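PDB 3H9P: putative triphosphoribosyl-dephospho-coA synthase from Archaeoglobus fulgidus DSM 4304, which probably binds ATP and may act as a triphosphoribosyl-dephospho-CoA synthase of the CitG family, although its function has not been established. Local coordinates for residues E123-I126 / A127-K130; D152-K155 / I156-E159; G195-Y198 / A199-T203. All coordinates share one frame; numbering follows the deposited sequence.

Interaction 1: residues E123-I126 / A127-K130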
loop_
_atom_site.group_PDB
_atom_site.type_symbol
_atom_site.label_atom_id
_atom_site.label_comp_id
_atom_site.label_asym_id
_atom_site.label_seq_id
_atom_site.Cartn_x
_atom_site.Cartn_y
_atom_site.Cartn_z
ATOM N N GLU A 123 9.274 7.770 -8.243
ATOM C CA GLU A 123 10.434 7.593 -9.103
ATOM C C GLU A 123 11.526 8.555 -8.687
ATOM O O GLU A 123 12.695 8.184 -8.608
ATOM C CB GLU A 123 10.092 7.859 -10.568
ATOM C CG GLU A 123 9.218 6.816 -11.226
ATOM C CD GLU A 123 8.503 7.360 -12.453
ATOM O OE1 GLU A 123 8.525 8.590 -12.679
ATOM O OE2 GLU A 123 7.904 6.561 -13.194
ATOM N N GLU A 124 11.146 9.792 -8.396
ATOM C CA GLU A 124 12.172 10.772 -8.092
ATOM C C GLU A 124 12.841 10.515 -6.739
ATOM O O GLU A 124 14.021 10.779 -6.597
ATOM C CB GLU A 124 11.702 12.220 -8.319
ATOM C CG GLU A 124 10.857 12.869 -7.244
ATOM C CD GLU A 124 10.408 14.282 -7.648
ATOM O OE1 GLU A 124 10.798 15.260 -6.961
ATOM O OE2 GLU A 124 9.684 14.422 -8.671
ATOM N N GLU A 125 12.122 9.938 -5.778
ATOM C CA GLU A 125 12.748 9.592 -4.496
ATOM C C GLU A 125 13.560 8.313 -4.548
ATOM O O GLU A 125 14.618 8.222 -3.914
ATOM C CB GLU A 125 11.741 9.564 -3.354
ATOM C CG GLU A 125 11.204 10.916 -3.072
ATOM C CD GLU A 125 12.298 11.940 -2.778
ATOM O OE1 GLU A 125 13.121 11.683 -1.873
ATOM O OE2 GLU A 125 12.327 12.996 -3.464
ATOM N N ILE A 126 13.077 7.343 -5.314
ATOM C CA ILE A 126 13.904 6.194 -5.653
ATOM C C ILE A 126 15.251 6.641 -6.205
ATOM O O ILE A 126 16.295 6.298 -5.653
ATOM C CB ILE A 126 13.224 5.208 -6.619
ATOM C CG1 ILE A 126 12.043 4.531 -5.912
ATOM C CG2 ILE A 126 14.224 4.133 -7.036
ATOM C CD1 ILE A 126 11.047 3.928 -6.858
ATOM N N ALA A 127 15.214 7.441 -7.264
ATOM C CA ALA A 127 16.430 8.035 -7.821
ATOM C C ALA A 127 17.288 8.737 -6.755
ATOM O O ALA A 127 18.422 8.330 -6.503
ATOM C CB ALA A 127 16.082 8.994 -8.963
ATOM N N GLN A 128 16.720 9.759 -6.108
ATOM C CA GLN A 128 17.436 10.590 -5.132
ATOM C C GLN A 128 18.133 9.803 -4.023
ATOM O O GLN A 128 19.304 10.056 -3.731
ATOM C CB GLN A 128 16.494 11.618 -4.496
ATOM C CG GLN A 128 15.864 12.616 -5.458
ATOM C CD GLN A 128 16.860 13.590 -6.042
ATOM O OE1 GLN A 128 17.250 14.550 -5.387
ATOM N NE2 GLN A 128 17.270 13.356 -7.290
ATOM N N LYS A 129 17.413 8.865 -3.402
ATOM C CA LYS A 129 17.939 8.100 -2.267
ATOM C C LYS A 129 18.637 6.821 -2.696
ATOM O O LYS A 129 19.056 6.005 -1.843
ATOM C CB LYS A 129 16.818 7.767 -1.268
ATOM C CG LYS A 129 16.258 8.979 -0.519
ATOM C CD LYS A 129 17.359 9.676 0.224
ATOM C CE LYS A 129 16.843 10.672 1.198
ATOM N NZ LYS A 129 17.984 11.412 1.785
ATOM N N LYS A 130 18.725 6.632 -4.013
ATOM C CA LYS A 130 19.372 5.464 -4.605
ATOM C C LYS A 130 18.846 4.175 -3.974
ATOM O O LYS A 130 19.585 3.372 -3.380
ATOM C CB LYS A 130 20.894 5.605 -4.504
ATOM C CG LYS A 130 21.406 6.821 -5.273
ATOM C CD LYS A 130 22.931 6.893 -5.238
ATOM C CE LYS A 130 23.452 8.282 -5.534
ATOM N NZ LYS A 130 24.960 8.330 -5.655
#
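Ala127 N donates to Glu123 O (3.0 Å, 174° at the hydrogen) and Lys129 N to Glu125 O (2.9 Å), the i to i+4 ladder of the last turns of helix 118-129. The helix finishes in a Schellman motif: Lys130 takes a positive phi of 50° and its N bonds to Ala127 O at 3.0 Å. Glu125 leaves the backbone away from the following turn, but a bend at chi2 (-56°) carries its carboxylate back, OE2 ending 4.1 Å from Gln128 CG, two groups that only brush past each other. The same OE2 forms a salt bridge with Lys138 of the second subunit, and OE1 of Glu124 joins it there, so two consecutive glutamates share one lysine across the dimer interface. Ile126 suits the inner side of the helix, where its branched side chain packs on Ser95 and Leu99 of helix 92-105. Ala127, with only a methyl, fits close to the backbone, CB lying 3.5 Å from Glu123 O. Lys129 sends NZ to the carbonyl of Lys130 of the second subunit, while the aliphatic root of its chain stays over the preceding turn, CB 3.5 Å from Glu125 O.

Interaction 2: residues D152-K155 / I156-E159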
loop_
_atom_site.group_PDB
_atom_site.type_symbol
_atom_site.label_atom_id
_atom_site.label_comp_id
_atom_site.label_asym_id
_atom_site.label_seq_id
_atom_site.Cartn_x
_atom_site.Cartn_y
_atom_site.Cartn_z
ATOM N N ASP A 152 13.459 -12.123 1.772
ATOM C CA ASP A 152 13.799 -13.121 2.763
ATOM C C ASP A 152 14.265 -14.399 2.127
ATOM O O ASP A 152 14.135 -15.433 2.734
ATOM C CB ASP A 152 12.584 -13.459 3.652
ATOM C CG ASP A 152 11.424 -14.200 2.873
ATOM O OD1 ASP A 152 11.582 -14.785 1.734
ATOM O OD2 ASP A 152 10.314 -14.193 3.436
ATOM N N GLY A 153 14.733 -14.357 0.890
ATOM C CA GLY A 153 15.205 -15.566 0.242
ATOM C C GLY A 153 14.135 -16.479 -0.344
ATOM O O GLY A 153 14.358 -17.667 -0.475
ATOM N N PHE A 154 12.971 -15.955 -0.692
ATOM C CA PHE A 154 11.983 -16.790 -1.383
ATOM C C PHE A 154 11.457 -17.966 -0.524
ATOM O O PHE A 154 11.278 -19.078 -1.013
ATOM C CB PHE A 154 12.544 -17.298 -2.738
ATOM C CG PHE A 154 12.683 -16.210 -3.772
ATOM C CD1 PHE A 154 11.628 -15.919 -4.644
ATOM C CD2 PHE A 154 13.848 -15.470 -3.855
ATOM C CE1 PHE A 154 11.733 -14.911 -5.555
ATOM C CE2 PHE A 154 13.977 -14.455 -4.788
ATOM C CZ PHE A 154 12.905 -14.163 -5.652
ATOM N N LYS A 155 11.182 -17.703 0.741
ATOM C CA LYS A 155 10.722 -18.757 1.663
ATOM C C LYS A 155 9.391 -19.435 1.259
ATOM O O LYS A 155 9.261 -20.643 1.379
ATOM C CB LYS A 155 10.685 -18.245 3.087
ATOM C CG LYS A 155 12.095 -18.220 3.717
ATOM C CD LYS A 155 12.230 -17.140 4.792
ATOM C CE LYS A 155 11.520 -17.492 6.099
ATOM N NZ LYS A 155 11.413 -16.294 7.034
ATOM N N ILE A 156 8.420 -18.684 0.772
ATOM C CA ILE A 156 7.196 -19.314 0.285
ATOM C C ILE A 156 7.423 -20.225 -0.939
ATOM O O ILE A 156 6.920 -21.334 -1.000
ATOM C CB ILE A 156 6.110 -18.259 0.014
ATOM C CG1 ILE A 156 5.808 -17.522 1.334
ATOM C CG2 ILE A 156 4.860 -18.920 -0.525
ATOM C CD1 ILE A 156 5.200 -16.079 1.192
ATOM N N SER A 157 8.237 -19.788 -1.878
ATOM C CA SER A 157 8.493 -20.552 -3.073
ATOM C C SER A 157 9.174 -21.887 -2.794
ATOM O O SER A 157 8.833 -22.903 -3.407
ATOM C CB SER A 157 9.347 -19.710 -4.043
ATOM O OG SER A 157 8.635 -18.519 -4.358
ATOM N N ILE A 158 10.150 -21.858 -1.897
ATOM C CA ILE A 158 10.878 -23.050 -1.415
ATOM C C ILE A 158 9.958 -24.055 -0.724
ATOM O O ILE A 158 10.013 -25.251 -1.017
ATOM C CB ILE A 158 12.022 -22.651 -0.426
ATOM C CG1 ILE A 158 13.105 -21.904 -1.192
ATOM C CG2 ILE A 158 12.628 -23.891 0.323
ATOM C CD1 ILE A 158 14.030 -21.093 -0.307
ATOM N N GLU A 159 9.099 -23.556 0.153
ATOM C CA GLU A 159 8.101 -24.380 0.846
ATOM C C GLU A 159 7.135 -24.985 -0.172
ATOM O O GLU A 159 6.781 -26.160 -0.074
ATOM C CB GLU A 159 7.341 -23.542 1.914
ATOM C CG GLU A 159 6.025 -24.141 2.362
ATOM C CD GLU A 159 5.079 -23.151 3.039
ATOM O OE1 GLU A 159 5.336 -21.905 3.043
ATOM O OE2 GLU A 159 4.040 -23.631 3.573
#
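Phe154 O receives the N-H of Ile158 at 3.1 Å, nearly along the C=O axis, and Lys155 O receives that of Glu159 at 3.2 Å; these bonds open helix 155-167. Phe154 holds the N-cap position, and two residues earlier Asp152 makes an Asx motif: its OD1 takes the N-H of Lys155 at 3.1 Å in an almost straight bond, approached from above the carboxylate plane. A short acidic side chain suits this place, since it can fold back onto a backbone N-H that the start of a helix would otherwise lack a carbonyl to satisfy. Gly153 turns with a positive phi of 80°, at which a beta carbon would press on the preceding carbonyl oxygen. The tight part lies round Ile158, whose CG1 sits beside its own backbone N (chi1 -68°) and leads CD1 to within 3.4 Å of Gly153 O and 3.5 Å of Phe154 O, the methyl lying against two carbonyl oxygens of the turn. Ser157 OG lies near the plane of the Phe154 ring, at its edge, 4.0 Å from CD1; this buried hydroxyl is hydrogen-bonded to Ser238 and Glu149, and the other oxygen of Glu149 accepts from Ile156 N, a negative charge that probably suits the positive end of the helix dipole. The loose side belongs to Lys155, an exposed residue whose first side-chain bond points away from the following turn, with CB alone touching it, 3.3 Å from Ile156 N. Glu159 keeps its CB near Lys155 O and sends its carboxylate to a salt bridge with Lys184. Phe154 packs on Leu63, Pro66 and Leu67 of helix 58-68 and on Ala83 and Leu87 of helix 76-88, Ile158 bridges helices 76-88 and 230-246, and Ile156 faces Leu235 and Leu181 of helices 230-246 and 171-182.

Interaction 3: residues G195-Y198 / A199-T203; sequences GREY and AEKIT
Tyr198 and Ile202 meet because the tyrosine sets CG anti to the backbone N (chi1 -174°) while the isoleucine folds its longer branch at both torsions (chi1 -58°, chi2 -56°), bringing CD1 to 3.4 Å from Tyr198 CE2. They form an i, i+4 pair on the first turns of helix 196-208, with Gly195 at the N-cap position. The methyl comes obliquely to the ring, and CG1 of Ile202 also lies 3.3 Å from Tyr198 O. A tyrosine suits this place because its ring packs on Val190, Leu222 and Ala227 while its hydroxyl bonds to Asp225; Trp205 meets the ring edge-to-face, and Leu222 of helix 212-225 touches both Tyr198 and Ile202. An alanine in place of Tyr198 would be likely to leave Ile202 CD1 and Trp205 without their aromatic partner and Asp225 without its hydroxyl mate. The first bonds are well formed, Ala199 N to Gly195 O straight at 3.1 Å and Glu200 N to Arg196 O at 3.0 Å, but Lys201 N makes only weak bonds, to Glu197 O and Tyr198 O. On the outer side Glu197 and Lys201 run past each other with OE2 3.9 Å from CD; NZ, at 4.5 Å from OE2, is too far for a salt bridge. Farther along, the Thr203 hydroxyl returns to the backbone three residues back, OG1 donating to Glu200 O at 2.6 Å.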
loop_
_atom_site.group_PDB
_atom_site.type_symbol
_atom_site.label_atom_id
_atom_site.label_comp_id
_atom_site.label_asym_id
_atom_site.label_seq_id
_atom_site.Cartn_x
_atom_site.Cartn_y
_atom_site.Cartn_z
ATOM N N GLY A 195 -11.013 -6.064 0.031
ATOM C CA GLY A 195 -10.854 -5.805 1.448
ATOM C C GLY A 195 -10.254 -6.972 2.208
ATOM O O GLY A 195 -10.350 -8.117 1.795
ATOM N N ARG A 196 -9.655 -6.649 3.342
ATOM C CA ARG A 196 -8.958 -7.588 4.162
ATOM C C ARG A 196 -9.841 -8.754 4.545
ATOM O O ARG A 196 -9.434 -9.895 4.413
ATOM C CB ARG A 196 -8.418 -6.869 5.412
ATOM C CG ARG A 196 -6.946 -7.025 5.585
ATOM C CD ARG A 196 -6.292 -5.867 6.351
ATOM N NE ARG A 196 -5.161 -6.407 7.101
ATOM C CZ ARG A 196 -4.755 -5.990 8.302
ATOM N NH1 ARG A 196 -5.354 -4.974 8.919
ATOM N NH2 ARG A 196 -3.723 -6.588 8.888
ATOM N N GLU A 197 -11.054 -8.485 5.012
ATOM C CA GLU A 197 -11.925 -9.552 5.478
ATOM C C GLU A 197 -12.372 -10.523 4.371
ATOM O O GLU A 197 -12.544 -11.714 4.629
ATOM C CB GLU A 197 -13.106 -9.002 6.263
ATOM C CG GLU A 197 -13.449 -9.851 7.491
ATOM C CD GLU A 197 -14.123 -11.140 7.081
ATOM O OE1 GLU A 197 -14.944 -11.069 6.136
ATOM O OE2 GLU A 197 -13.821 -12.208 7.656
ATOM N N TYR A 198 -12.510 -10.045 3.138
ATOM C CA TYR A 198 -12.866 -10.932 2.037
ATOM C C TYR A 198 -11.667 -11.799 1.646
ATOM O O TYR A 198 -11.805 -13.001 1.417
ATOM C CB TYR A 198 -13.398 -10.142 0.825
ATOM C CG TYR A 198 -13.917 -11.018 -0.289
ATOM C CD1 TYR A 198 -15.288 -11.098 -0.574
ATOM C CD2 TYR A 198 -13.043 -11.770 -1.058
ATOM C CE1 TYR A 198 -15.755 -11.929 -1.593
ATOM C CE2 TYR A 198 -13.496 -12.597 -2.079
ATOM C CZ TYR A 198 -14.834 -12.677 -2.337
ATOM O OH TYR A 198 -15.225 -13.504 -3.351
ATOM N N ALA A 199 -10.483 -11.202 1.587
ATOM C CA ALA A 199 -9.250 -11.987 1.404
ATOM C C ALA A 199 -9.056 -13.104 2.481
ATOM O O ALA A 199 -8.716 -14.247 2.160
ATOM C CB ALA A 199 -8.041 -11.068 1.322
ATOM N N GLU A 200 -9.274 -12.771 3.746
ATOM C CA GLU A 200 -9.128 -13.755 4.838
ATOM C C GLU A 200 -10.142 -14.860 4.643
ATOM O O GLU A 200 -9.883 -16.024 4.955
ATOM C CB GLU A 200 -9.347 -13.105 6.206
ATOM C CG GLU A 200 -8.225 -13.355 7.184
ATOM C CD GLU A 200 -7.274 -12.166 7.295
ATOM O OE1 GLU A 200 -7.531 -11.247 8.106
ATOM O OE2 GLU A 200 -6.256 -12.140 6.580
ATOM N N LYS A 201 -11.289 -14.493 4.085
ATOM C CA LYS A 201 -12.374 -15.442 3.933
ATOM C C LYS A 201 -12.064 -16.495 2.885
ATOM O O LYS A 201 -12.533 -17.614 2.987
ATOM C CB LYS A 201 -13.685 -14.734 3.612
ATOM C CG LYS A 201 -14.888 -15.490 4.125
ATOM C CD LYS A 201 -15.206 -15.213 5.583
ATOM C CE LYS A 201 -16.664 -15.549 5.886
ATOM N NZ LYS A 201 -17.086 -15.275 7.316
ATOM N N ILE A 202 -11.272 -16.124 1.880
ATOM C CA ILE A 202 -10.799 -17.038 0.838
ATOM C C ILE A 202 -9.974 -18.131 1.446
ATOM O O ILE A 202 -10.130 -19.291 1.100
ATOM C CB ILE A 202 -9.936 -16.304 -0.223
ATOM C CG1 ILE A 202 -10.733 -15.172 -0.876
ATOM C CG2 ILE A 202 -9.394 -17.284 -1.323
ATOM C CD1 ILE A 202 -11.998 -15.630 -1.468
ATOM N N THR A 203 -9.077 -17.771 2.357
ATOM C CA THR A 203 -8.260 -18.792 2.977
ATOM C C THR A 203 -9.172 -19.816 3.649
ATOM O O THR A 203 -8.962 -21.016 3.486
ATOM C CB THR A 203 -7.229 -18.231 3.927
ATOM O OG1 THR A 203 -7.901 -17.674 5.044
ATOM C CG2 THR A 203 -6.399 -17.152 3.232
#

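Overall arrangement
All three contacts are local and follow one another along an all-helical chain without touching. Interaction 2 is nearest the middle of the chain, its centre about 11 Å from that of the chain, against about 19 Å for interaction 3 and about 25 Å for interaction 1. Centres of interactions 2 and 3 are about 22 Å apart (nearest atoms about 12 Å); those of interactions 1 and 3, the farthest pair, are about 34 Å apart. Interaction 1 finishes a helix and interactions 2 and 3 each begin one; interactions 1 and 3 both touch the second subunit, while no other chain touches interaction 2. With no active-site residues assigned, none can be tied to the probable ATP binding.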